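Local coordinates for glyoxylate-induced Protein (Pseudomonas aeruginosa, PDB 1SQ4) that is of unknown function but folds as a double beta-barrel cupin and may act as a ureidoglycine aminohydrolase, at residues V73-N78 and T136-I141; Y6-G11 and F95-E100; P47-M52 and G79-P84; M38-T43 and R53-A58. All coordinates share one frame; numbering follows the deposited sequence.

Contact 1 (V73-N78 and T136-I141)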
# COMPACT_ATOMS: atom_id res chain seq x y z
N VAL A 73 -26.64 -20.03 -18.35
CA VAL A 73 -27.23 -21.36 -18.41
C VAL A 73 -26.89 -22.22 -19.61
O VAL A 73 -26.95 -21.78 -20.74
CB VAL A 73 -28.74 -21.26 -18.29
CG1 VAL A 73 -29.36 -22.64 -18.33
CG2 VAL A 73 -29.10 -20.55 -17.00
N GLU A 74 -26.55 -23.47 -19.33
CA GLU A 74 -26.22 -24.42 -20.37
C GLU A 74 -27.26 -25.52 -20.34
O GLU A 74 -27.39 -26.26 -19.35
CB GLU A 74 -24.82 -24.99 -20.12
CG GLU A 74 -24.43 -26.18 -20.99
CD GLU A 74 -23.10 -26.81 -20.60
OE1 GLU A 74 -22.85 -27.97 -20.97
OE2 GLU A 74 -22.28 -26.15 -19.93
N LEU A 75 -28.04 -25.63 -21.41
CA LEU A 75 -29.05 -26.67 -21.49
C LEU A 75 -28.59 -27.73 -22.45
O LEU A 75 -28.18 -27.45 -23.57
CB LEU A 75 -30.37 -26.12 -22.00
CG LEU A 75 -30.99 -25.07 -21.10
CD1 LEU A 75 -32.26 -24.55 -21.76
CD2 LEU A 75 -31.27 -25.65 -19.73
N ALA A 76 -28.66 -28.97 -21.99
CA ALA A 76 -28.29 -30.09 -22.81
C ALA A 76 -29.52 -30.38 -23.63
O ALA A 76 -30.61 -29.86 -23.35
CB ALA A 76 -27.95 -31.28 -21.95
N PRO A 77 -29.38 -31.21 -24.66
CA PRO A 77 -30.56 -31.50 -25.46
C PRO A 77 -31.73 -31.92 -24.57
O PRO A 77 -31.55 -32.67 -23.61
CB PRO A 77 -30.08 -32.61 -26.38
CG PRO A 77 -28.66 -32.22 -26.63
CD PRO A 77 -28.18 -31.85 -25.24
N ASN A 78 -32.90 -31.39 -24.90
CA ASN A 78 -34.14 -31.69 -24.18
C ASN A 78 -34.18 -31.02 -22.81
O ASN A 78 -35.09 -31.26 -22.03
CB ASN A 78 -34.29 -33.21 -24.05
CG ASN A 78 -35.70 -33.63 -23.69
OD1 ASN A 78 -36.64 -33.38 -24.44
ND2 ASN A 78 -35.85 -34.28 -22.53
N THR A 136 -27.22 -25.63 -25.70
CA THR A 136 -27.54 -24.23 -25.91
C THR A 136 -27.06 -23.45 -24.69
O THR A 136 -27.04 -23.95 -23.58
CB THR A 136 -29.05 -24.05 -26.10
OG1 THR A 136 -29.48 -24.88 -27.18
CG2 THR A 136 -29.38 -22.61 -26.43
N ARG A 137 -26.65 -22.21 -24.91
CA ARG A 137 -26.16 -21.41 -23.81
C ARG A 137 -26.68 -19.99 -23.88
O ARG A 137 -26.58 -19.34 -24.92
CB ARG A 137 -24.63 -21.44 -23.80
CG ARG A 137 -24.06 -22.86 -23.78
CD ARG A 137 -22.55 -22.84 -23.68
NE ARG A 137 -22.03 -24.13 -23.27
CZ ARG A 137 -21.93 -25.18 -24.08
NH1 ARG A 137 -22.31 -25.09 -25.34
NH2 ARG A 137 -21.49 -26.34 -23.61
N PHE A 138 -27.23 -19.52 -22.78
CA PHE A 138 -27.76 -18.16 -22.73
C PHE A 138 -27.53 -17.48 -21.40
O PHE A 138 -27.24 -18.12 -20.40
CB PHE A 138 -29.27 -18.15 -23.03
CG PHE A 138 -30.10 -18.91 -22.01
CD1 PHE A 138 -30.16 -20.29 -22.04
CD2 PHE A 138 -30.88 -18.22 -21.09
CE1 PHE A 138 -30.98 -20.98 -21.16
CE2 PHE A 138 -31.69 -18.90 -20.20
CZ PHE A 138 -31.75 -20.27 -20.24
N HIS A 139 -27.68 -16.16 -21.41
CA HIS A 139 -27.52 -15.34 -20.21
C HIS A 139 -28.90 -15.03 -19.67
O HIS A 139 -29.82 -14.76 -20.42
CB HIS A 139 -26.80 -14.03 -20.54
CG HIS A 139 -25.32 -14.17 -20.73
ND1 HIS A 139 -24.41 -13.47 -19.97
CD2 HIS A 139 -24.60 -14.91 -21.60
CE1 HIS A 139 -23.19 -13.78 -20.37
NE2 HIS A 139 -23.28 -14.66 -21.36
N TRP A 140 -29.03 -15.07 -18.35
CA TRP A 140 -30.31 -14.79 -17.71
C TRP A 140 -30.09 -13.72 -16.65
O TRP A 140 -29.52 -13.96 -15.59
CB TRP A 140 -30.85 -16.09 -17.10
CG TRP A 140 -32.23 -16.01 -16.47
CD1 TRP A 140 -33.08 -14.95 -16.47
CD2 TRP A 140 -32.85 -17.03 -15.67
NE1 TRP A 140 -34.20 -15.24 -15.71
CE2 TRP A 140 -34.08 -16.51 -15.20
CE3 TRP A 140 -32.49 -18.33 -15.29
CZ2 TRP A 140 -34.95 -17.23 -14.39
CZ3 TRP A 140 -33.36 -19.06 -14.47
CH2 TRP A 140 -34.57 -18.50 -14.03
N ILE A 141 -30.55 -12.51 -16.94
CA ILE A 141 -30.40 -11.40 -16.03
C ILE A 141 -31.71 -11.13 -15.28
O ILE A 141 -32.75 -10.89 -15.90
CB ILE A 141 -29.95 -10.17 -16.81
CG1 ILE A 141 -28.66 -10.50 -17.55
CG2 ILE A 141 -29.73 -9.02 -15.88
CD1 ILE A 141 -28.25 -9.49 -18.59
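The Phe138 ring takes Val73 over one face, CB lying 4.0 Å from the ring centroid in a CH-pi contact displaced toward the rim, while Leu75 brings CD1 to the ring edge, 3.8 Å from Phe138 CE1. With chi1 at 63°, Phe138 holds CG between its backbone N and carbonyl carbon, which swings the ring across toward strand 73-76. Val73 CG2 also approaches the edge of the Trp140 indole. Branched aliphatic chains suit this face because they fill the surroundings of a ring without needing polar partners.

On the other face, Glu74 and Arg137 extend side by side, their carboxylate and guanidinium planes 47° apart. Glu74 OE1 and Arg137 NH2 form a salt bridge at 3.4 Å, but each group has a stronger partner: Arg53 for Glu74 and Glu98 for Arg137. The alternating charges probably balance one another, since these residues are buried.

Between the two faces, Val73 and Phe138 exchange backbone bonds in both directions, Val73 N to Phe138 O at 2.9 Å, and Leu75 and Thr136 do likewise. Glu74 and Arg137 form the non-hydrogen-bonded pair between them. This antiparallel pairing of strands 69-76 and 136-144, with a largely apolar face and a charged one, belongs to the beta barrel of a cupin domain.

Contact 2 (Y6-G11 and F95-E100)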
# COMPACT_ATOMS: atom_id res chain seq x y z
N TYR A 6 -20.22 -14.79 -30.29
CA TYR A 6 -20.40 -14.54 -28.87
C TYR A 6 -19.70 -15.64 -28.08
O TYR A 6 -19.81 -16.82 -28.41
CB TYR A 6 -21.88 -14.51 -28.52
CG TYR A 6 -22.72 -13.66 -29.45
CD1 TYR A 6 -22.79 -12.27 -29.32
CD2 TYR A 6 -23.47 -14.27 -30.45
CE1 TYR A 6 -23.62 -11.51 -30.16
CE2 TYR A 6 -24.28 -13.53 -31.29
CZ TYR A 6 -24.36 -12.16 -31.14
OH TYR A 6 -25.22 -11.49 -31.98
N TYR A 7 -18.98 -15.25 -27.05
CA TYR A 7 -18.28 -16.23 -26.23
C TYR A 7 -19.28 -16.93 -25.31
O TYR A 7 -20.25 -16.32 -24.85
CB TYR A 7 -17.19 -15.56 -25.40
CG TYR A 7 -16.59 -16.47 -24.36
CD1 TYR A 7 -17.19 -16.64 -23.11
CD2 TYR A 7 -15.40 -17.17 -24.62
CE1 TYR A 7 -16.62 -17.48 -22.15
CE2 TYR A 7 -14.83 -18.01 -23.65
CZ TYR A 7 -15.44 -18.16 -22.42
OH TYR A 7 -14.87 -18.97 -21.46
N ALA A 8 -19.02 -18.21 -25.07
CA ALA A 8 -19.87 -19.02 -24.20
C ALA A 8 -19.03 -20.04 -23.44
O ALA A 8 -18.28 -20.81 -24.04
CB ALA A 8 -20.94 -19.72 -25.02
N PRO A 9 -19.15 -20.07 -22.11
CA PRO A 9 -18.41 -20.99 -21.25
C PRO A 9 -18.73 -22.41 -21.65
O PRO A 9 -19.81 -22.69 -22.17
CB PRO A 9 -18.95 -20.69 -19.86
CG PRO A 9 -19.45 -19.31 -19.96
CD PRO A 9 -20.11 -19.29 -21.30
N HIS A 10 -17.78 -23.30 -21.39
CA HIS A 10 -17.95 -24.70 -21.70
C HIS A 10 -17.56 -25.54 -20.49
O HIS A 10 -17.80 -26.74 -20.44
CB HIS A 10 -17.11 -25.09 -22.92
CG HIS A 10 -17.76 -24.74 -24.23
ND1 HIS A 10 -17.37 -25.29 -25.43
CD2 HIS A 10 -18.79 -23.90 -24.52
CE1 HIS A 10 -18.13 -24.82 -26.40
NE2 HIS A 10 -19.00 -23.97 -25.88
N GLY A 11 -16.96 -24.88 -19.50
CA GLY A 11 -16.55 -25.57 -18.29
C GLY A 11 -15.21 -26.27 -18.39
O GLY A 11 -14.19 -25.64 -18.63
N PHE A 95 -30.60 -13.80 -23.20
CA PHE A 95 -29.73 -13.50 -24.31
C PHE A 95 -28.93 -14.73 -24.70
O PHE A 95 -27.93 -15.06 -24.05
CB PHE A 95 -28.77 -12.38 -23.93
CG PHE A 95 -27.85 -11.98 -25.04
CD1 PHE A 95 -28.35 -11.34 -26.17
CD2 PHE A 95 -26.50 -12.27 -24.97
CE1 PHE A 95 -27.51 -11.01 -27.21
CE2 PHE A 95 -25.65 -11.94 -26.02
CZ PHE A 95 -26.16 -11.31 -27.14
N VAL A 96 -29.33 -15.39 -25.77
CA VAL A 96 -28.63 -16.59 -26.19
C VAL A 96 -27.32 -16.30 -26.90
O VAL A 96 -27.25 -15.46 -27.80
CB VAL A 96 -29.53 -17.46 -27.08
CG1 VAL A 96 -30.08 -16.61 -28.19
CG2 VAL A 96 -28.75 -18.64 -27.64
N VAL A 97 -26.27 -17.00 -26.49
CA VAL A 97 -24.95 -16.82 -27.07
C VAL A 97 -24.48 -18.02 -27.89
O VAL A 97 -23.56 -17.90 -28.70
CB VAL A 97 -23.89 -16.51 -25.99
CG1 VAL A 97 -24.18 -15.18 -25.35
CG2 VAL A 97 -23.88 -17.61 -24.95
N GLU A 98 -25.10 -19.17 -27.69
CA GLU A 98 -24.70 -20.34 -28.45
C GLU A 98 -25.83 -21.33 -28.46
O GLU A 98 -26.46 -21.58 -27.43
CB GLU A 98 -23.48 -20.99 -27.82
CG GLU A 98 -22.77 -21.99 -28.70
CD GLU A 98 -21.54 -22.52 -28.01
OE1 GLU A 98 -21.67 -23.50 -27.26
OE2 GLU A 98 -20.46 -21.93 -28.19
N GLY A 99 -26.09 -21.88 -29.64
CA GLY A 99 -27.17 -22.84 -29.79
C GLY A 99 -28.51 -22.18 -30.08
O GLY A 99 -28.58 -20.98 -30.37
N GLU A 100 -29.57 -22.96 -30.01
CA GLU A 100 -30.91 -22.45 -30.25
C GLU A 100 -31.81 -22.75 -29.06
O GLU A 100 -31.92 -23.89 -28.61
CB GLU A 100 -31.50 -23.09 -31.50
CG GLU A 100 -32.92 -22.65 -31.83
CD GLU A 100 -33.61 -23.63 -32.78
OE1 GLU A 100 -32.94 -24.11 -33.73
OE2 GLU A 100 -34.82 -23.91 -32.57
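Tyr6 and Phe95 open a contact in which the irregular N-terminal segment 6-11 lies across the end of strand 90-98, packing apolar groups at one end and pairing polar ones at the other. The two rings form a T-shaped pair: the edge of Phe95 is directed at the face of Tyr6, with centroids 5.6 Å apart and planes at 87°. An aromatic residue on each side lets ring hydrogens meet a pi face, while the Tyr6 hydroxyl can still bond to Glu161.

Val97 occupies the middle. Its CB meets Tyr6 CB at 3.8 Å, and its CG2 meets Ala8 CB at 3.6 Å; the small alanine allows the chain to come this close to a beta-branched neighbour. At the far end His10 NE2 donates to Glu98 OE1 at 3.0 Å, using that oxygen's syn lone pair, with the acceptor tilted 23° out of the imidazole plane. A weak second bond from the same nitrogen reaches Glu98 OE2. The glutamate chain runs extended, CG anti to the backbone N (chi1 -165°), carrying its carboxylate out to the histidine.

Glu98 OE1 has a stronger partner in Arg137 of strand 136-144, opposite which Val97 and Glu98 form a classic beta bulge. Leu219 of strand 212-220 packs against both Tyr6 and Phe95, so the segment bridges strands of two sheets.

Contact 3 (P47-M52 and G79-P84); sequences PFWDNM and GGSDKP
Ser81 OG donates to Phe48 O at 2.8 Å and at the same time accepts from Lys83 N, closing an ST turn where strand 79-81 ends. A serine suits the place because one hydroxyl can serve both segments: OG stands anti to its backbone N (chi1 168°), within reach of the neighbouring loop. Next to it, Asp50 and Gly80 make an antiparallel hydrogen-bonded pair, Asp50 N to Gly80 O at 2.9 Å and Gly80 N to Asp50 O at the same length. This short bridge attaches the loop leading into strand 52-57 to the smaller sheet of the cupin domain.

The glycines fit the pairing. Gly80 has backbone angles that suit glycine, and at Gly79 the chains run close, CA lying near Asp50 O. The Asp50 carboxylate turns to a salt bridge with Arg129.

Farther out, the flat face of Trp49 receives Ser81 CB, 3.7 Å from the centroid of the five-membered ring, and CE of Met52, a selenomethionine, lies over the opposite face. The Pro84 and Trp49 side chains cross at about a right angle, Pro84 CB meeting Trp49 CZ2 at 3.5 Å; a compact apolar ring suits this contact. At the outer end, the bent Lys83 chain brings its ammonium over Phe48 in a cation-pi contact, NZ standing 4.1 Å from the centroid of the Phe48 ring and 22° off its normal.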
# COMPACT_ATOMS: atom_id res chain seq x y z
N PRO A 47 -34.42 -25.56 -9.01
CA PRO A 47 -35.52 -26.53 -8.96
C PRO A 47 -36.30 -26.50 -10.23
O PRO A 47 -36.44 -25.46 -10.87
CB PRO A 47 -36.37 -26.03 -7.80
CG PRO A 47 -35.39 -25.45 -6.88
CD PRO A 47 -34.47 -24.67 -7.83
N PHE A 48 -36.82 -27.66 -10.61
CA PHE A 48 -37.65 -27.75 -11.78
C PHE A 48 -36.90 -27.56 -13.10
O PHE A 48 -37.49 -27.18 -14.11
CB PHE A 48 -38.78 -26.72 -11.65
CG PHE A 48 -39.49 -26.76 -10.31
CD1 PHE A 48 -40.08 -27.95 -9.85
CD2 PHE A 48 -39.58 -25.63 -9.51
CE1 PHE A 48 -40.75 -27.99 -8.63
CE2 PHE A 48 -40.26 -25.66 -8.28
CZ PHE A 48 -40.84 -26.85 -7.84
N TRP A 49 -35.59 -27.81 -13.12
CA TRP A 49 -34.86 -27.67 -14.37
C TRP A 49 -34.24 -28.99 -14.79
O TRP A 49 -33.52 -29.62 -14.02
CB TRP A 49 -33.77 -26.59 -14.26
CG TRP A 49 -34.29 -25.16 -14.30
CD1 TRP A 49 -34.85 -24.46 -13.28
CD2 TRP A 49 -34.27 -24.28 -15.43
NE1 TRP A 49 -35.19 -23.19 -13.70
CE2 TRP A 49 -34.84 -23.06 -15.01
CE3 TRP A 49 -33.83 -24.40 -16.75
CZ2 TRP A 49 -34.99 -21.96 -15.87
CZ3 TRP A 49 -33.97 -23.30 -17.61
CH2 TRP A 49 -34.55 -22.10 -17.16
N ASP A 50 -34.54 -29.41 -16.02
CA ASP A 50 -34.01 -30.65 -16.56
C ASP A 50 -32.78 -30.38 -17.41
O ASP A 50 -32.77 -29.46 -18.23
CB ASP A 50 -35.05 -31.36 -17.43
CG ASP A 50 -36.44 -31.27 -16.85
OD1 ASP A 50 -36.64 -31.79 -15.73
OD2 ASP A 50 -37.32 -30.68 -17.52
N ASN A 51 -31.76 -31.20 -17.20
CA ASN A 51 -30.50 -31.11 -17.93
C ASN A 51 -29.94 -29.71 -17.99
O ASN A 51 -29.58 -29.21 -19.05
CB ASN A 51 -30.68 -31.67 -19.35
CG ASN A 51 -31.20 -33.09 -19.33
OD1 ASN A 51 -30.73 -33.92 -18.55
ND2 ASN A 51 -32.16 -33.39 -20.20
N MSE A 52 -29.84 -29.07 -16.83
CA MSE A 52 -29.35 -27.71 -16.77
C MSE A 52 -28.19 -27.50 -15.79
O MSE A 52 -28.17 -28.06 -14.70
CB MSE A 52 -30.51 -26.79 -16.39
CG MSE A 52 -30.17 -25.30 -16.35
SE MSE A 52 -29.35 -24.62 -14.75
CE MSE A 52 -30.91 -23.74 -13.95
N GLY A 79 -33.21 -30.15 -22.54
CA GLY A 79 -33.17 -29.46 -21.27
C GLY A 79 -34.06 -28.23 -21.22
O GLY A 79 -34.53 -27.74 -22.25
N GLY A 80 -34.28 -27.72 -20.00
CA GLY A 80 -35.13 -26.55 -19.83
C GLY A 80 -36.06 -26.66 -18.63
O GLY A 80 -35.75 -27.37 -17.67
N SER A 81 -37.20 -25.99 -18.68
CA SER A 81 -38.17 -26.00 -17.58
C SER A 81 -39.56 -25.42 -17.87
O SER A 81 -39.71 -24.51 -18.69
CB SER A 81 -37.58 -25.23 -16.40
OG SER A 81 -38.58 -24.98 -15.42
N ASP A 82 -40.59 -25.93 -17.19
CA ASP A 82 -41.94 -25.40 -17.40
C ASP A 82 -42.35 -24.47 -16.27
O ASP A 82 -43.45 -23.92 -16.28
CB ASP A 82 -42.94 -26.54 -17.54
CG ASP A 82 -42.71 -27.34 -18.80
OD1 ASP A 82 -42.57 -26.70 -19.88
OD2 ASP A 82 -42.67 -28.59 -18.72
N LYS A 83 -41.45 -24.30 -15.31
CA LYS A 83 -41.66 -23.42 -14.17
C LYS A 83 -40.29 -22.81 -13.91
O LYS A 83 -39.72 -22.98 -12.84
CB LYS A 83 -42.13 -24.22 -12.96
CG LYS A 83 -43.49 -24.87 -13.15
CD LYS A 83 -43.73 -26.06 -12.21
CE LYS A 83 -43.95 -25.63 -10.76
NZ LYS A 83 -44.20 -26.81 -9.87
N PRO A 84 -39.76 -22.08 -14.90
CA PRO A 84 -38.44 -21.43 -14.83
C PRO A 84 -38.26 -20.41 -13.70
O PRO A 84 -37.27 -20.45 -12.98
CB PRO A 84 -38.29 -20.82 -16.21
CG PRO A 84 -39.69 -20.41 -16.52
CD PRO A 84 -40.51 -21.59 -16.07

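Contact 4 (M38-T43 and R53-A58); sequences MRDIVT and RMWVIA
Trp55 lies between Met38, a selenomethionine, and Thr43, which approach opposite faces of its indole. Met38 CB sits 3.7 Å from the centroid of the five-membered ring, and its selenium stands obliquely beside the same ring in a Met-aromatic contact. From the other side the Thr43 methyl, CG2, comes to 3.6 Å from that centroid. A chi1 of 43° sets this methyl anti to the carbonyl carbon and turns Thr43 OG1 back to Asp40 O, so one threonine offers an apolar branch to the ring and a polar one to its own turn.

Around the edge, Trp55 NE1 donates to Arg39 O at 2.7 Å; the acceptor lies close to the indole plane, whereas the donor is tilted 34° from the carbonyl plane. Val42 CG1 meets the same edge.

Arg53 and Asp40 cross with their planar groups 63° apart. Arg53 NH2 bonds Asp40 OD2 at 2.7 Å nearly within the guanidinium plane, but reaches it from above the carboxylate. Arginine suits the position through its several N-H groups, NH1 turning to Glu74 on the adjoining strand. The arrangement is that of a loop folded over a tryptophan on strand 52-57, the outermost strand of its cupin sheet within the chain, beside a second subunit.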
# COMPACT_ATOMS: atom_id res chain seq x y z
N MSE A 38 -15.31 -19.85 -14.55
CA MSE A 38 -16.38 -20.73 -15.01
C MSE A 38 -15.91 -22.17 -15.18
O MSE A 38 -15.71 -22.63 -16.30
CB MSE A 38 -16.91 -20.26 -16.35
CG MSE A 38 -16.94 -18.77 -16.54
SE MSE A 38 -18.69 -18.06 -16.32
CE MSE A 38 -18.50 -17.51 -14.47
N ARG A 39 -15.75 -22.89 -14.08
CA ARG A 39 -15.31 -24.28 -14.14
C ARG A 39 -16.51 -25.19 -13.98
O ARG A 39 -17.61 -24.74 -13.68
CB ARG A 39 -14.32 -24.57 -13.03
CG ARG A 39 -13.19 -23.60 -12.93
CD ARG A 39 -12.13 -23.85 -13.97
NE ARG A 39 -11.35 -25.05 -13.66
CZ ARG A 39 -10.14 -25.28 -14.15
NH1 ARG A 39 -9.48 -26.40 -13.84
NH2 ARG A 39 -9.57 -24.39 -14.95
N ASP A 40 -16.28 -26.48 -14.15
CA ASP A 40 -17.36 -27.44 -14.01
C ASP A 40 -17.83 -27.60 -12.58
O ASP A 40 -19.02 -27.50 -12.32
CB ASP A 40 -16.92 -28.80 -14.54
CG ASP A 40 -16.86 -28.83 -16.05
OD1 ASP A 40 -16.32 -29.80 -16.60
OD2 ASP A 40 -17.37 -27.87 -16.67
N ILE A 41 -16.90 -27.86 -11.65
CA ILE A 41 -17.26 -28.07 -10.25
C ILE A 41 -17.75 -26.85 -9.50
O ILE A 41 -17.92 -26.89 -8.28
CB ILE A 41 -16.09 -28.66 -9.42
CG1 ILE A 41 -14.79 -27.96 -9.77
CG2 ILE A 41 -16.00 -30.15 -9.65
CD1 ILE A 41 -14.79 -26.51 -9.44
N VAL A 42 -17.99 -25.77 -10.22
CA VAL A 42 -18.44 -24.57 -9.55
C VAL A 42 -19.80 -24.12 -10.07
O VAL A 42 -20.30 -23.05 -9.70
CB VAL A 42 -17.37 -23.47 -9.69
CG1 VAL A 42 -17.29 -23.01 -11.12
CG2 VAL A 42 -17.67 -22.33 -8.75
N THR A 43 -20.42 -24.97 -10.90
CA THR A 43 -21.73 -24.68 -11.47
C THR A 43 -22.84 -24.79 -10.43
O THR A 43 -22.65 -25.38 -9.38
CB THR A 43 -22.08 -25.63 -12.66
OG1 THR A 43 -21.71 -26.98 -12.35
CG2 THR A 43 -21.37 -25.18 -13.93
N ARG A 53 -27.24 -26.67 -16.21
CA ARG A 53 -26.10 -26.32 -15.38
C ARG A 53 -25.87 -24.83 -15.69
O ARG A 53 -26.05 -24.41 -16.84
CB ARG A 53 -24.88 -27.17 -15.77
CG ARG A 53 -24.37 -26.92 -17.19
CD ARG A 53 -23.45 -28.03 -17.74
NE ARG A 53 -22.27 -28.28 -16.90
CZ ARG A 53 -21.00 -28.14 -17.29
NH1 ARG A 53 -20.70 -27.74 -18.53
NH2 ARG A 53 -20.03 -28.41 -16.43
N MSE A 54 -25.52 -24.03 -14.69
CA MSE A 54 -25.31 -22.61 -14.91
C MSE A 54 -24.19 -22.04 -14.05
O MSE A 54 -23.86 -22.55 -12.98
CB MSE A 54 -26.59 -21.82 -14.61
CG MSE A 54 -27.04 -21.87 -13.16
SE MSE A 54 -28.72 -20.96 -12.78
CE MSE A 54 -28.26 -20.08 -11.11
N TRP A 55 -23.61 -20.96 -14.55
CA TRP A 55 -22.55 -20.27 -13.87
C TRP A 55 -23.16 -19.02 -13.29
O TRP A 55 -23.76 -18.24 -14.03
CB TRP A 55 -21.44 -19.95 -14.86
CG TRP A 55 -20.58 -21.13 -15.05
CD1 TRP A 55 -19.63 -21.60 -14.19
CD2 TRP A 55 -20.62 -22.07 -16.14
NE1 TRP A 55 -19.09 -22.76 -14.66
CE2 TRP A 55 -19.68 -23.08 -15.86
CE3 TRP A 55 -21.38 -22.17 -17.31
CZ2 TRP A 55 -19.46 -24.17 -16.71
CZ3 TRP A 55 -21.16 -23.25 -18.16
CH2 TRP A 55 -20.21 -24.23 -17.86
N VAL A 56 -23.05 -18.86 -11.97
CA VAL A 56 -23.62 -17.69 -11.32
C VAL A 56 -22.63 -16.54 -11.28
O VAL A 56 -21.42 -16.75 -11.20
CB VAL A 56 -24.07 -17.99 -9.85
CG1 VAL A 56 -24.77 -16.78 -9.27
CG2 VAL A 56 -25.01 -19.19 -9.81
N ILE A 57 -23.15 -15.33 -11.37
CA ILE A 57 -22.32 -14.13 -11.34
C ILE A 57 -23.15 -13.03 -10.70
O ILE A 57 -23.83 -12.27 -11.37
CB ILE A 57 -21.88 -13.71 -12.75
CG1 ILE A 57 -21.37 -12.27 -12.76
CG2 ILE A 57 -23.03 -13.81 -13.70
CD1 ILE A 57 -20.24 -12.03 -11.81
N ALA A 58 -23.10 -12.97 -9.37
CA ALA A 58 -23.83 -11.97 -8.61
C ALA A 58 -22.94 -11.55 -7.44
O ALA A 58 -21.94 -12.20 -7.16
CB ALA A 58 -25.13 -12.57 -8.10

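How the contacts relate
Contacts 1, 2 and 4 reach the same antiparallel sheet, and a run of charges joins them: Arg53 NH1 of contact 4 meets Glu74 OE2 of contact 1 at 2.6 Å, and Arg137 NH1 of contact 1 meets Glu98 OE1 of contact 2 at 2.6 Å. The centres of contacts 1 and 2 are about 8 Å apart. Contact 3 continues from contact 1 where strand 69-76 turns into strand 79-81; Ala76 N and Asn51 O, 3.1 Å apart, probably bond. Contacts 2 and 3 do not touch, their nearest atoms being about 8 Å apart. Contacts 3 and 4 both meet the second subunit. A thiocyanate ion, probably from crystallisation, lies about 5 Å from the Phe48 side chain.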